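Local coordinates for divalent-cation tolerance protein CutA (Pyrococcus horikoshii, PDB 4NYP), which is a copper-binding homotrimer of the CutA family, involved in resistance toward heavy metals, at residues 32-37 / 47-52. Numbering follows the deposited sequence.
With SO4 (sulfate ion), chain K.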
loop_
_atom_site.group_PDB
_atom_site.type_symbol
_atom_site.label_atom_id
_atom_site.label_comp_id
_atom_site.label_asym_id
_atom_site.label_seq_id
_atom_site.Cartn_x
_atom_site.Cartn_y
_atom_site.Cartn_z
ATOM N N LEU A 32 9.733 2.617 3.588
ATOM C CA LEU A 32 10.271 1.363 3.073
ATOM C C LEU A 32 10.130 0.208 4.062
ATOM O O LEU A 32 10.220 0.395 5.273
ATOM C CB LEU A 32 11.753 1.520 2.717
ATOM C CG LEU A 32 12.205 2.346 1.500
ATOM C CD1 LEU A 32 11.769 3.802 1.630
ATOM C CD2 LEU A 32 13.726 2.261 1.394
ATOM N N ARG A 33 9.895 -0.985 3.532
ATOM C CA ARG A 33 9.777 -2.188 4.351
ATOM C C ARG A 33 10.014 -3.399 3.457
ATOM O O ARG A 33 9.786 -3.339 2.240
ATOM C CB ARG A 33 8.395 -2.281 5.021
ATOM C CG ARG A 33 7.261 -2.825 4.138
ATOM C CD ARG A 33 6.785 -1.811 3.118
ATOM N NE ARG A 33 5.705 -2.315 2.259
ATOM C CZ ARG A 33 5.867 -3.192 1.268
ATOM N NH1 ARG A 33 4.821 -3.576 0.546
ATOM N NH2 ARG A 33 7.068 -3.681 0.994
ATOM N N GLU A 34 10.475 -4.495 4.051
ATOM C CA GLU A 34 10.731 -5.704 3.282
ATOM C C GLU A 34 9.450 -6.451 2.967
ATOM O O GLU A 34 8.412 -6.230 3.593
ATOM C CB GLU A 34 11.639 -6.659 4.046
ATOM C CG GLU A 34 12.885 -6.056 4.630
ATOM C CD GLU A 34 13.792 -7.124 5.214
ATOM O OE1 GLU A 34 13.269 -8.187 5.623
ATOM O OE2 GLU A 34 15.021 -6.901 5.273
ATOM N N HIS A 35 9.535 -7.336 1.980
ATOM C CA HIS A 35 8.417 -8.184 1.595
ATOM C C HIS A 35 8.980 -9.375 0.837
ATOM O O HIS A 35 10.132 -9.347 0.386
ATOM C CB HIS A 35 7.391 -7.424 0.727
ATOM C CG HIS A 35 7.899 -7.018 -0.623
ATOM N ND1 HIS A 35 8.111 -5.703 -0.971
ATOM C CD2 HIS A 35 8.215 -7.752 -1.716
ATOM C CE1 HIS A 35 8.536 -5.641 -2.220
ATOM N NE2 HIS A 35 8.607 -6.870 -2.696
ATOM N N ARG A 36 8.171 -10.425 0.730
ATOM C CA ARG A 36 8.555 -11.632 0.017
ATOM C C ARG A 36 7.913 -11.531 -1.358
ATOM O O ARG A 36 6.690 -11.469 -1.477
ATOM C CB ARG A 36 8.020 -12.873 0.734
ATOM C CG ARG A 36 8.856 -14.118 0.515
ATOM C CD ARG A 36 9.954 -14.199 1.559
ATOM N NE ARG A 36 10.972 -15.185 1.219
ATOM C CZ ARG A 36 11.974 -15.525 2.023
ATOM N NH1 ARG A 36 12.087 -14.960 3.218
ATOM N NH2 ARG A 36 12.869 -16.420 1.629
ATOM N N ALA A 37 8.734 -11.504 -2.397
ATOM C CA ALA A 37 8.197 -11.389 -3.744
ATOM C C ALA A 37 8.197 -12.701 -4.520
ATOM O O ALA A 37 9.162 -13.467 -4.478
ATOM C CB ALA A 37 8.979 -10.327 -4.520
ATOM N N GLU A 47 11.390 -16.412 -6.490
ATOM C CA GLU A 47 11.033 -16.055 -5.123
ATOM C C GLU A 47 12.206 -15.259 -4.582
ATOM O O GLU A 47 13.351 -15.673 -4.728
ATOM C CB GLU A 47 10.832 -17.300 -4.264
ATOM C CG GLU A 47 10.322 -16.975 -2.873
ATOM C CD GLU A 47 10.193 -18.204 -1.998
ATOM O OE1 GLU A 47 9.709 -19.243 -2.493
ATOM O OE2 GLU A 47 10.566 -18.123 -0.811
ATOM N N ASP A 48 11.939 -14.122 -3.956
ATOM C CA ASP A 48 13.037 -13.316 -3.446
ATOM C C ASP A 48 12.577 -12.221 -2.499
ATOM O O ASP A 48 11.523 -11.615 -2.703
ATOM C CB ASP A 48 13.783 -12.681 -4.623
ATOM C CG ASP A 48 15.121 -12.108 -4.225
ATOM O OD1 ASP A 48 15.730 -11.392 -5.049
ATOM O OD2 ASP A 48 15.571 -12.381 -3.091
ATOM N N LYS A 49 13.368 -11.971 -1.459
ATOM C CA LYS A 49 13.039 -10.911 -0.518
ATOM C C LYS A 49 13.388 -9.596 -1.204
ATOM O O LYS A 49 14.397 -9.507 -1.896
ATOM C CB LYS A 49 13.851 -11.053 0.773
ATOM C CG LYS A 49 13.438 -12.227 1.650
ATOM C CD LYS A 49 14.055 -12.138 3.042
ATOM C CE LYS A 49 13.604 -10.875 3.771
ATOM N NZ LYS A 49 14.188 -10.786 5.144
ATOM N N GLU A 50 12.541 -8.590 -1.031
ATOM C CA GLU A 50 12.762 -7.275 -1.625
ATOM C C GLU A 50 12.458 -6.196 -0.604
ATOM O O GLU A 50 11.952 -6.473 0.490
ATOM C CB GLU A 50 11.825 -7.027 -2.813
ATOM C CG GLU A 50 12.072 -7.834 -4.067
ATOM C CD GLU A 50 11.294 -7.283 -5.252
ATOM O OE1 GLU A 50 10.048 -7.202 -5.173
ATOM O OE2 GLU A 50 11.935 -6.921 -6.263
ATOM N N VAL A 51 12.769 -4.961 -0.981
ATOM C CA VAL A 51 12.461 -3.810 -0.147
ATOM C C VAL A 51 11.433 -3.025 -0.960
ATOM O O VAL A 51 11.734 -2.539 -2.056
ATOM C CB VAL A 51 13.697 -2.909 0.116
ATOM C CG1 VAL A 51 13.261 -1.646 0.842
ATOM C CG2 VAL A 51 14.734 -3.657 0.968
ATOM N N GLY A 52 10.210 -2.942 -0.442
ATOM C CA GLY A 52 9.158 -2.207 -1.124
ATOM C C GLY A 52 9.264 -0.763 -0.679
ATOM O O GLY A 52 9.497 -0.496 0.504
HETATM S S SO4 K . 2.068 -1.802 2.315
HETATM O O1 SO4 K . 3.133 -0.836 2.283
HETATM O O2 SO4 K . 1.460 -1.796 3.629
HETATM O O3 SO4 K . 2.376 -3.000 1.901
HETATM O O4 SO4 K . 0.950 -1.143 1.335
#
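H35 and E50 face each other as a hydrogen-bonded antiparallel pair, and their side chains add a bond of their own: H35 NE2 donates to E50 OE1 at 2.9 Å, on the carboxylate's anti side, with ring and carboxylate planes 82° apart. Histidine suits this place because its ring uses both nitrogens. ND1 accepts a hydrogen bond from R33 NH2 (3.0 Å), nearly in both planes. CG of H35 sits between the backbone N and the carbonyl carbon (chi1 67°), which brings the ring across to 47-52, with E50 O over one face. The guanidinium of R33 spends its other edge on a sulfate, probably from the crystallisation liquor, with NE 3.0 Å from O1 and NH1 2.9 Å from O3; R33 of each of the other two subunits also bonds this ion. G52, with no side chain, lets R33 NH2 come within 3.3 Å of its CA. On the other face, K49 NZ makes a 2.8 Å salt bridge to E34 OE1, while K49 CG lies over the R36 guanidinium. Farther out, T7 and Y75 hold E50 OE2, and W11 holds E34 OE2. D48, a copper-binding residue, pairs through its backbone with A37. In hairpin 31-40/45-57, V51 bonds to strand 2-8, L32 and V51 pack on helix 11-23, and strands of both neighbouring subunits continue the sheet beside 32-37.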